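Local coordinates for protein L-ribulose 3-epimerase (PDB 7CJ7) that catalyses the manganese-dependent, reversible C3 epimerisation of ketoses, acting most strongly on L-ribulose and also interconverting D-allulose and D-fructose, at residues D38-L44 with L64-L70; R6-H12 with R240-E246; P120-S124 with T159-N163. One frame throughout, in Å; residues are numbered along the deposited sequence.

Contact 1: D38-L44 with L64-L70; sequences DYIEIAL and LRAHASL. With SOL (L-sorbose), chain C.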
loop_
_atom_site.group_PDB
_atom_site.type_symbol
_atom_site.label_atom_id
_atom_site.label_comp_id
_atom_site.label_asym_id
_atom_site.label_seq_id
_atom_site.Cartn_x
_atom_site.Cartn_y
_atom_site.Cartn_z
ATOM N N ASP A 38 -27.417 -9.094 2.094
ATOM C CA ASP A 38 -28.277 -8.830 3.274
ATOM C C ASP A 38 -28.286 -7.332 3.601
ATOM O O ASP A 38 -29.320 -6.833 4.082
ATOM C CB ASP A 38 -27.794 -9.622 4.487
ATOM C CG ASP A 38 -27.795 -11.116 4.251
ATOM O OD1 ASP A 38 -28.852 -11.631 3.846
ATOM O OD2 ASP A 38 -26.744 -11.747 4.463
ATOM N N TYR A 39 -27.173 -6.635 3.386
ATOM C CA TYR A 39 -27.073 -5.197 3.737
ATOM C C TYR A 39 -26.190 -4.476 2.728
ATOM O O TYR A 39 -25.429 -5.111 1.978
ATOM C CB TYR A 39 -26.563 -5.009 5.172
ATOM C CG TYR A 39 -25.125 -5.397 5.404
ATOM C CD1 TYR A 39 -24.099 -4.486 5.243
ATOM C CD2 TYR A 39 -24.779 -6.684 5.764
ATOM C CE1 TYR A 39 -22.776 -4.833 5.463
ATOM C CE2 TYR A 39 -23.460 -7.053 5.967
ATOM C CZ TYR A 39 -22.447 -6.132 5.794
ATOM O OH TYR A 39 -21.143 -6.496 5.979
ATOM N N ILE A 40 -26.324 -3.159 2.712
ATOM C CA ILE A 40 -25.383 -2.246 2.007
ATOM C C ILE A 40 -24.594 -1.490 3.074
ATOM O O ILE A 40 -25.172 -1.129 4.114
ATOM C CB ILE A 40 -26.140 -1.301 1.065
ATOM C CG1 ILE A 40 -25.158 -0.387 0.329
ATOM C CG2 ILE A 40 -27.189 -0.513 1.829
ATOM C CD1 ILE A 40 -25.581 -0.022 -1.048
ATOM N N GLU A 41 -23.301 -1.292 2.828
ATOM C CA GLU A 41 -22.440 -0.482 3.700
ATOM C C GLU A 41 -22.354 0.904 3.081
ATOM O O GLU A 41 -21.769 1.041 2.006
ATOM C CB GLU A 41 -21.072 -1.129 3.873
ATOM C CG GLU A 41 -20.223 -0.423 4.911
ATOM C CD GLU A 41 -18.875 -1.084 5.063
ATOM O OE1 GLU A 41 -18.851 -2.268 5.472
ATOM O OE2 GLU A 41 -17.869 -0.433 4.719
ATOM N N ILE A 42 -22.970 1.877 3.730
ATOM C CA ILE A 42 -23.003 3.279 3.230
ATOM C C ILE A 42 -21.740 3.995 3.699
ATOM O O ILE A 42 -21.452 3.936 4.893
ATOM C CB ILE A 42 -24.291 3.978 3.699
ATOM C CG1 ILE A 42 -25.528 3.223 3.207
ATOM C CG2 ILE A 42 -24.282 5.429 3.255
ATOM C CD1 ILE A 42 -26.835 3.718 3.784
ATOM N N ALA A 43 -21.025 4.635 2.778
ATOM C CA ALA A 43 -19.839 5.473 3.061
ATOM C C ALA A 43 -20.325 6.848 3.533
ATOM O O ALA A 43 -20.981 7.539 2.746
ATOM C CB ALA A 43 -18.991 5.563 1.816
ATOM N N LEU A 44 -20.071 7.193 4.793
ATOM C CA LEU A 44 -20.573 8.425 5.455
ATOM C C LEU A 44 -19.417 9.392 5.721
ATOM O O LEU A 44 -19.318 9.899 6.859
ATOM C CB LEU A 44 -21.228 8.046 6.785
ATOM C CG LEU A 44 -22.645 7.493 6.710
ATOM C CD1 LEU A 44 -23.200 7.298 8.115
ATOM C CD2 LEU A 44 -23.546 8.404 5.890
ATOM N N LEU A 64 -33.668 -4.343 2.482
ATOM C CA LEU A 64 -32.208 -4.377 2.706
ATOM C C LEU A 64 -31.897 -3.721 4.050
ATOM O O LEU A 64 -32.579 -2.773 4.409
ATOM C CB LEU A 64 -31.547 -3.638 1.543
ATOM C CG LEU A 64 -30.078 -3.948 1.315
ATOM C CD1 LEU A 64 -29.876 -5.411 0.955
ATOM C CD2 LEU A 64 -29.515 -3.041 0.231
ATOM N N ARG A 65 -30.878 -4.206 4.753
ATOM C CA ARG A 65 -30.369 -3.544 5.977
ATOM C C ARG A 65 -29.204 -2.628 5.573
ATOM O O ARG A 65 -28.743 -2.690 4.400
ATOM C CB ARG A 65 -29.988 -4.599 7.019
ATOM C CG ARG A 65 -31.168 -5.437 7.489
ATOM C CD ARG A 65 -30.886 -6.284 8.710
ATOM N NE ARG A 65 -29.884 -7.329 8.538
ATOM C CZ ARG A 65 -30.097 -8.509 7.935
ATOM N NH1 ARG A 65 -31.275 -8.778 7.399
ATOM N NH2 ARG A 65 -29.130 -9.414 7.844
ATOM N N ALA A 66 -28.739 -1.789 6.494
ATOM C CA ALA A 66 -27.586 -0.902 6.249
ATOM C C ALA A 66 -26.675 -0.881 7.475
ATOM O O ALA A 66 -27.177 -0.910 8.611
ATOM C CB ALA A 66 -28.062 0.482 5.881
ATOM N N HIS A 67 -25.374 -0.870 7.227
ATOM C CA HIS A 67 -24.336 -0.471 8.199
ATOM C C HIS A 67 -23.604 0.717 7.578
ATOM O O HIS A 67 -23.861 1.033 6.418
ATOM C CB HIS A 67 -23.415 -1.646 8.554
ATOM C CG HIS A 67 -24.112 -2.784 9.215
ATOM N ND1 HIS A 67 -24.846 -2.628 10.387
ATOM C CD2 HIS A 67 -24.176 -4.094 8.891
ATOM C CE1 HIS A 67 -25.324 -3.803 10.755
ATOM N NE2 HIS A 67 -24.926 -4.720 9.851
ATOM N N ALA A 68 -22.730 1.375 8.317
ATOM C CA ALA A 68 -22.038 2.573 7.803
ATOM C C ALA A 68 -20.549 2.479 8.118
ATOM O O ALA A 68 -20.191 1.997 9.178
ATOM C CB ALA A 68 -22.653 3.815 8.392
ATOM N N SER A 69 -19.728 2.963 7.200
ATOM C CA SER A 69 -18.272 3.111 7.388
ATOM C C SER A 69 -17.908 4.549 7.035
ATOM O O SER A 69 -18.656 5.192 6.270
ATOM C CB SER A 69 -17.510 2.105 6.559
ATOM O OG SER A 69 -17.695 2.340 5.174
ATOM N N LEU A 70 -16.811 5.051 7.588
ATOM C CA LEU A 70 -16.261 6.338 7.122
ATOM C C LEU A 70 -14.774 6.387 7.437
ATOM O O LEU A 70 -14.280 5.509 8.136
ATOM C CB LEU A 70 -17.024 7.483 7.785
ATOM C CG LEU A 70 -16.921 7.536 9.305
ATOM C CD1 LEU A 70 -15.647 8.246 9.744
ATOM C CD2 LEU A 70 -18.143 8.199 9.908
HETATM C C1 SOL C . -10.146 1.984 3.084
HETATM O O1 SOL C . -8.996 1.504 2.429
HETATM C C2 SOL C . -11.089 0.879 3.434
HETATM O O2 SOL C . -10.692 -0.271 3.518
HETATM C C3 SOL C . -12.560 1.217 3.630
HETATM O O3 SOL C . -13.216 0.208 4.365
HETATM C C4 SOL C . -12.735 2.571 4.311
HETATM O O4 SOL C . -12.130 2.531 5.606
HETATM C C5 SOL C . -14.197 2.991 4.474
HETATM O O5 SOL C . -14.262 4.169 5.276
HETATM C C6 SOL C . -14.900 3.257 3.160
HETATM O O6 SOL C . -16.271 3.599 3.385
#

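Contact 2: R6-H12 with R240-E246; sequences RLEYGGH and RGPITFE. With MN (manganese (II) ion), chain D; SOL (L-sorbose), chain C.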
loop_
_atom_site.group_PDB
_atom_site.type_symbol
_atom_site.label_atom_id
_atom_site.label_comp_id
_atom_site.label_asym_id
_atom_site.label_seq_id
_atom_site.Cartn_x
_atom_site.Cartn_y
_atom_site.Cartn_z
ATOM N N ARG A 6 -24.822 -10.573 13.857
ATOM C CA ARG A 6 -25.190 -11.814 13.147
ATOM C C ARG A 6 -24.262 -11.962 11.946
ATOM O O ARG A 6 -23.740 -10.938 11.448
ATOM C CB ARG A 6 -26.661 -11.761 12.741
ATOM C CG ARG A 6 -26.972 -10.648 11.752
ATOM C CD ARG A 6 -28.419 -10.674 11.276
ATOM N NE ARG A 6 -29.270 -9.783 12.047
ATOM C CZ ARG A 6 -30.535 -9.497 11.747
ATOM N NH1 ARG A 6 -31.112 -10.032 10.682
ATOM N NH2 ARG A 6 -31.221 -8.672 12.516
ATOM N N LEU A 7 -24.056 -13.198 11.506
ATOM C CA LEU A 7 -23.389 -13.473 10.217
ATOM C C LEU A 7 -24.295 -12.948 9.102
ATOM O O LEU A 7 -25.395 -13.453 8.948
ATOM C CB LEU A 7 -23.143 -14.976 10.076
ATOM C CG LEU A 7 -22.398 -15.379 8.810
ATOM C CD1 LEU A 7 -21.095 -14.616 8.686
ATOM C CD2 LEU A 7 -22.149 -16.877 8.784
ATOM N N GLU A 8 -23.843 -11.941 8.364
ATOM C CA GLU A 8 -24.625 -11.357 7.246
ATOM C C GLU A 8 -23.624 -10.812 6.237
ATOM O O GLU A 8 -22.508 -10.459 6.646
ATOM C CB GLU A 8 -25.602 -10.289 7.735
ATOM C CG GLU A 8 -25.001 -9.290 8.711
ATOM C CD GLU A 8 -25.986 -8.212 9.145
ATOM O OE1 GLU A 8 -25.661 -7.428 10.044
ATOM O OE2 GLU A 8 -27.079 -8.155 8.573
ATOM N N TYR A 9 -24.022 -10.786 4.966
ATOM C CA TYR A 9 -23.153 -10.419 3.831
ATOM C C TYR A 9 -23.625 -9.099 3.235
ATOM O O TYR A 9 -24.833 -8.900 2.994
ATOM C CB TYR A 9 -23.137 -11.544 2.804
ATOM C CG TYR A 9 -22.775 -12.877 3.400
ATOM C CD1 TYR A 9 -21.463 -13.310 3.450
ATOM C CD2 TYR A 9 -23.743 -13.668 3.985
ATOM C CE1 TYR A 9 -21.133 -14.529 4.012
ATOM C CE2 TYR A 9 -23.431 -14.888 4.555
ATOM C CZ TYR A 9 -22.122 -15.327 4.557
ATOM O OH TYR A 9 -21.823 -16.532 5.128
ATOM N N GLY A 10 -22.665 -8.225 2.968
ATOM C CA GLY A 10 -22.948 -6.856 2.518
ATOM C C GLY A 10 -22.040 -6.436 1.390
ATOM O O GLY A 10 -20.982 -7.086 1.171
ATOM N N GLY A 11 -22.477 -5.414 0.659
ATOM C CA GLY A 11 -21.698 -4.760 -0.398
ATOM C C GLY A 11 -21.440 -3.315 -0.034
ATOM O O GLY A 11 -22.359 -2.649 0.467
ATOM N N HIS A 12 -20.210 -2.851 -0.232
ATOM C CA HIS A 12 -19.834 -1.430 -0.053
ATOM C C HIS A 12 -20.498 -0.607 -1.156
ATOM O O HIS A 12 -20.543 -1.089 -2.299
ATOM C CB HIS A 12 -18.310 -1.309 -0.038
ATOM C CG HIS A 12 -17.837 0.035 0.386
ATOM N ND1 HIS A 12 -17.634 1.052 -0.514
ATOM C CD2 HIS A 12 -17.511 0.524 1.601
ATOM C CE1 HIS A 12 -17.211 2.121 0.130
ATOM N NE2 HIS A 12 -17.116 1.820 1.427
ATOM N N ARG A 240 -19.147 -14.696 13.616
ATOM C CA ARG A 240 -20.571 -14.434 13.283
ATOM C C ARG A 240 -20.814 -12.929 13.322
ATOM O O ARG A 240 -21.302 -12.416 14.328
ATOM C CB ARG A 240 -21.507 -15.179 14.238
ATOM C CG ARG A 240 -21.649 -16.652 13.888
ATOM C CD ARG A 240 -22.604 -17.384 14.815
ATOM N NE ARG A 240 -22.677 -18.782 14.425
ATOM C CZ ARG A 240 -23.410 -19.246 13.419
ATOM N NH1 ARG A 240 -23.395 -20.536 13.134
ATOM N NH2 ARG A 240 -24.145 -18.420 12.699
ATOM N N GLY A 241 -20.461 -12.251 12.247
ATOM C CA GLY A 241 -20.642 -10.800 12.148
ATOM C C GLY A 241 -20.695 -10.383 10.690
ATOM O O GLY A 241 -20.645 -11.219 9.796
ATOM N N PRO A 242 -20.809 -9.072 10.426
ATOM C CA PRO A 242 -20.854 -8.571 9.058
ATOM C C PRO A 242 -19.596 -8.944 8.262
ATOM O O PRO A 242 -18.491 -8.883 8.782
ATOM C CB PRO A 242 -20.991 -7.054 9.229
ATOM C CG PRO A 242 -21.583 -6.904 10.603
ATOM C CD PRO A 242 -20.979 -8.014 11.425
ATOM N N ILE A 243 -19.811 -9.342 7.014
ATOM C CA ILE A 243 -18.739 -9.528 5.997
ATOM C C ILE A 243 -19.140 -8.699 4.780
ATOM O O ILE A 243 -20.163 -9.050 4.161
ATOM C CB ILE A 243 -18.580 -11.019 5.649
ATOM C CG1 ILE A 243 -18.273 -11.852 6.897
ATOM C CG2 ILE A 243 -17.531 -11.186 4.559
ATOM C CD1 ILE A 243 -18.209 -13.349 6.643
ATOM N N THR A 244 -18.406 -7.629 4.488
ATOM C CA THR A 244 -18.687 -6.705 3.358
ATOM C C THR A 244 -17.678 -6.936 2.236
ATOM O O THR A 244 -16.463 -6.902 2.506
ATOM C CB THR A 244 -18.578 -5.227 3.745
ATOM O OG1 THR A 244 -19.379 -4.938 4.884
ATOM C CG2 THR A 244 -18.990 -4.307 2.620
ATOM N N PHE A 245 -18.172 -7.152 1.021
ATOM C CA PHE A 245 -17.339 -7.102 -0.199
ATOM C C PHE A 245 -17.036 -5.633 -0.489
ATOM O O PHE A 245 -17.965 -4.799 -0.579
ATOM C CB PHE A 245 -18.033 -7.781 -1.378
ATOM C CG PHE A 245 -17.344 -7.514 -2.691
ATOM C CD1 PHE A 245 -16.000 -7.806 -2.863
ATOM C CD2 PHE A 245 -18.033 -6.950 -3.748
ATOM C CE1 PHE A 245 -15.360 -7.539 -4.067
ATOM C CE2 PHE A 245 -17.396 -6.693 -4.951
ATOM C CZ PHE A 245 -16.069 -6.996 -5.113
ATOM N N GLU A 246 -15.750 -5.338 -0.645
ATOM C CA GLU A 246 -15.251 -3.978 -0.911
ATOM C C GLU A 246 -14.376 -4.017 -2.165
ATOM O O GLU A 246 -13.496 -4.898 -2.270
ATOM C CB GLU A 246 -14.490 -3.454 0.300
ATOM C CG GLU A 246 -14.043 -2.022 0.140
ATOM C CD GLU A 246 -13.647 -1.386 1.458
ATOM O OE1 GLU A 246 -14.258 -0.365 1.846
ATOM O OE2 GLU A 246 -12.738 -1.921 2.093
HETATM MN MN MN D . -12.096 -1.760 4.109
HETATM C C1 SOL C . -10.146 1.984 3.084
HETATM O O1 SOL C . -8.996 1.504 2.429
HETATM C C2 SOL C . -11.089 0.879 3.434
HETATM O O2 SOL C . -10.692 -0.271 3.518
HETATM C C3 SOL C . -12.560 1.217 3.630
HETATM O O3 SOL C . -13.216 0.208 4.365
HETATM C C4 SOL C . -12.735 2.571 4.311
HETATM O O4 SOL C . -12.130 2.531 5.606
HETATM C C5 SOL C . -14.197 2.991 4.474
HETATM O O5 SOL C . -14.262 4.169 5.276
HETATM C C6 SOL C . -14.900 3.257 3.160
HETATM O O6 SOL C . -16.271 3.599 3.385
#

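Contact 3: P120-S124 with T159-N163; sequences PGPAS and TNIMN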
loop_
_atom_site.group_PDB
_atom_site.type_symbol
_atom_site.label_atom_id
_atom_site.label_comp_id
_atom_site.label_asym_id
_atom_site.label_seq_id
_atom_site.Cartn_x
_atom_site.Cartn_y
_atom_site.Cartn_z
ATOM N N PRO A 120 2.415 12.273 6.834
ATOM C CA PRO A 120 3.769 12.604 6.396
ATOM C C PRO A 120 4.845 12.131 7.380
ATOM O O PRO A 120 6.014 12.303 7.099
ATOM C CB PRO A 120 3.727 14.140 6.345
ATOM C CG PRO A 120 2.771 14.512 7.446
ATOM C CD PRO A 120 1.710 13.425 7.420
ATOM N N GLY A 121 4.425 11.592 8.525
ATOM C CA GLY A 121 5.344 11.167 9.593
ATOM C C GLY A 121 4.643 10.271 10.600
ATOM O O GLY A 121 3.424 10.095 10.550
ATOM N N PRO A 122 5.410 9.656 11.521
ATOM C CA PRO A 122 4.836 8.739 12.500
ATOM C C PRO A 122 3.976 9.456 13.549
ATOM O O PRO A 122 4.116 10.660 13.724
ATOM C CB PRO A 122 6.058 8.082 13.153
ATOM C CG PRO A 122 7.185 9.082 12.942
ATOM C CD PRO A 122 6.869 9.789 11.637
ATOM N N ALA A 123 3.100 8.690 14.202
ATOM C CA ALA A 123 2.187 9.148 15.273
ATOM C C ALA A 123 2.990 9.337 16.559
ATOM O O ALA A 123 3.805 8.466 16.894
ATOM C CB ALA A 123 1.070 8.151 15.471
ATOM N N SER A 124 2.763 10.447 17.250
ATOM C CA SER A 124 3.319 10.719 18.597
ATOM C C SER A 124 2.514 9.927 19.632
ATOM O O SER A 124 1.408 9.431 19.285
ATOM C CB SER A 124 3.269 12.180 18.893
ATOM O OG SER A 124 1.916 12.592 19.017
ATOM N N THR A 159 -3.132 4.904 7.424
ATOM C CA THR A 159 -3.060 5.351 8.844
ATOM C C THR A 159 -1.653 5.144 9.387
ATOM O O THR A 159 -0.946 4.228 8.914
ATOM C CB THR A 159 -4.027 4.619 9.787
ATOM O OG1 THR A 159 -3.972 5.273 11.055
ATOM C CG2 THR A 159 -3.683 3.168 10.018
ATOM N N ASN A 160 -1.284 5.940 10.379
ATOM C CA ASN A 160 -0.014 5.752 11.116
ATOM C C ASN A 160 -0.309 5.248 12.535
ATOM O O ASN A 160 0.643 5.140 13.302
ATOM C CB ASN A 160 0.836 7.024 11.062
ATOM C CG ASN A 160 0.220 8.205 11.778
ATOM O OD1 ASN A 160 -0.865 8.099 12.337
ATOM N ND2 ASN A 160 0.904 9.339 11.750
ATOM N N ILE A 161 -1.561 4.895 12.856
ATOM C CA ILE A 161 -1.973 4.559 14.254
ATOM C C ILE A 161 -1.922 3.044 14.471
ATOM O O ILE A 161 -1.368 2.618 15.499
ATOM C CB ILE A 161 -3.367 5.128 14.588
ATOM C CG1 ILE A 161 -3.349 6.655 14.623
ATOM C CG2 ILE A 161 -3.892 4.552 15.888
ATOM C CD1 ILE A 161 -2.513 7.231 15.745
ATOM N N MET A 162 -2.516 2.256 13.577
ATOM C CA MET A 162 -2.529 0.776 13.717
ATOM C C MET A 162 -2.628 0.130 12.340
ATOM O O MET A 162 -3.600 0.406 11.611
ATOM C CB MET A 162 -3.690 0.302 14.593
ATOM C CG MET A 162 -4.899 1.191 14.515
ATOM S SD MET A 162 -6.121 0.800 15.790
ATOM C CE MET A 162 -7.174 -0.252 14.801
ATOM N N ASN A 163 -1.655 -0.715 12.015
ATOM C CA ASN A 163 -1.532 -1.324 10.672
ATOM C C ASN A 163 -1.665 -2.845 10.762
ATOM O O ASN A 163 -1.767 -3.459 9.697
ATOM C CB ASN A 163 -0.210 -0.951 9.999
ATOM C CG ASN A 163 0.018 0.538 9.872
ATOM O OD1 ASN A 163 1.120 1.001 10.119
ATOM N ND2 ASN A 163 -0.990 1.287 9.455
HETATM O O HOH W 1 3.190 6.028 13.462
#

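Contact 1: D38-L44 with L64-L70
Strands 39-43 and 65-70 run parallel, their axes 4.5 Å apart at closest and 29° askew, and six backbone hydrogen bonds zip them together from Asp38 O with Arg65 N to Leu44 N with Ser69 O. On the face inside the barrel the His67 ring meets Tyr39 in a T-shaped stack: the edge atom CD2 of His67 sits over the middle of the Tyr39 ring, 3.7 Å from its CD1, with the planes 66° apart. Both rings are fixed at their polar ends, Tyr39 OH by Thr244 and His67 NE2 by Glu8. Farther along, Glu41 stretches out with CG anti to its backbone N (chi1 -172°), and its OE2 takes a 2.8 Å hydrogen bond from Ser69 OG on the anti side of the carboxylate, somewhat out of its plane. The same OG accepts one from O6 of L-sorbose at 2.6 Å. Glu41 OE1 is hydrogen-bonded to Tyr209, Thr244 and the manganese ligand His211. On the other face, toward helix 83-102, Ile42 CD1 touches Ala66 CB at 4.0 Å and Leu44 CD1 presses on Ala68 CB at 3.5 Å, the small alanines admitting the longer chains. Glu41 is thus a second-shell residue, one oxygen probably helping to orient the serine that receives the sugar hydroxyl, the other a histidine of the metal site.

Contact 2: R6-H12 with R240-E246
Gly10 O accepts a 2.8 Å hydrogen bond from Phe245 N, the shortest between the two strands, and a weaker CA-H contact from Thr244. Three more backbone hydrogen bonds, Ile243 N to Glu8 O, Gly10 N to Ile243 O and His12 N to Phe245 O, complete this parallel pairing of the first and last strands, which closes the barrel. Toward the enclosing helix 271-285, the CD1 methyl of Ile243 lies 3.8 Å from Leu7 CD1 and 4.1 Å from Tyr9 CE1, the tyrosine and isoleucine running side by side. The inward face carries Thr244, whose CG2 comes to 3.4 Å from His12 N. At the sugar end, His12 and Glu246 extend alongside each other, each with CG anti to its backbone N (chi1 -169° and -175°). Glu246 OE1 lies over one face of the imidazole, toward its rim and 3.4 Å from His12 CD2. The edge of that ring faces L-sorbose, where NE2 and sugar O6 share an almost straight hydrogen bond of 2.8 Å. An alanine in place of His12 would probably leave O6 without this partner and open a gap beside the Glu246 carboxylate. Glu246 OE2 binds manganese at 2.1 Å, together with Glu152, Asp185, His211 and sugar O2 and O3. The other oxygen of Glu246, OE1, stands 2.9 Å from sugar C3, the carbon that is epimerised, consistent with the proton donor/acceptor role inferred for Glu246 from relatives: metal and histidine hold the ketose at O2/O3 and at O6, which probably keeps C3 by the carboxylate.

Contact 3: P120-S124 with T159-N163
With chi1 at 65°, CG of Asn160 stands between its own backbone N and carbonyl carbon, and chi2 of 0° swings ND2 outward to the loop of Gly121 and Ala123. There ND2 donates to Gly121 O at 2.9 Å; the bond is fairly straight (160° at the hydrogen), and the amide and the carbonyl each take their partner in plane. It is the single direct hydrogen bond joining residues 120-124 to 159-163, and it fixes the rotation of the amide. The other end of the same group, OD1, rests 3.7 Å from the methyl CB of Ala123. That methyl is met as well by CD1 of Ile161, also at 3.7 Å, so it meets an amide oxygen and an apolar tip on neighbouring parts of one side. Ala123 N and Asn160 ND2, both donors, do not bond to each other. A water takes the backbone hydrogen instead, accepting from Ala123 N at 2.8 Å and donating to Asn160 O at 2.7 Å, a second polar bridge beside the direct one. Residues 159-163 are braced from within: Thr159 OG1 accepts from Ile161 N at 3.0 Å, closing an ST turn, while Asn163 ND2 approaches Thr159 O from above the carbonyl plane and also reaches Val154 O. Behind this turn Ile161 packs on Phe171 of helix 165-175. Trp264 of the second subunit lies against Asn160 and Asn163, and Asn259 of that subunit against Pro122, which places the join at the dimer interface. Two successive strand-to-helix loops of a TIM barrel meet here, on the catalytic side, one leading into helix 125-143 through the N-cap Ser124 and the other carrying an ST turn at Thr159.

Overall arrangement
Contacts 1 and 2 are neighbours in the closed eight-stranded barrel, their centres 9 Å apart: strand 8-12 pairs with 242-245 on one side and with 39-43 on the other. They are cross-linked by the Arg65-Glu8 salt bridge, and Glu41 OE2 of contact 1 packs 3.3 Å from His12 CD2 of contact 2. Both reach L-sorbose at O6, through Ser69 of contact 1 and His12 of contact 2, and contact 2 adds a manganese ligand. Contact 3 lies across the chain's centre, 27 and 28 Å from these centres, touching neither; its Ile161 side chain is about 13 Å from the sugar, and it faces the second subunit.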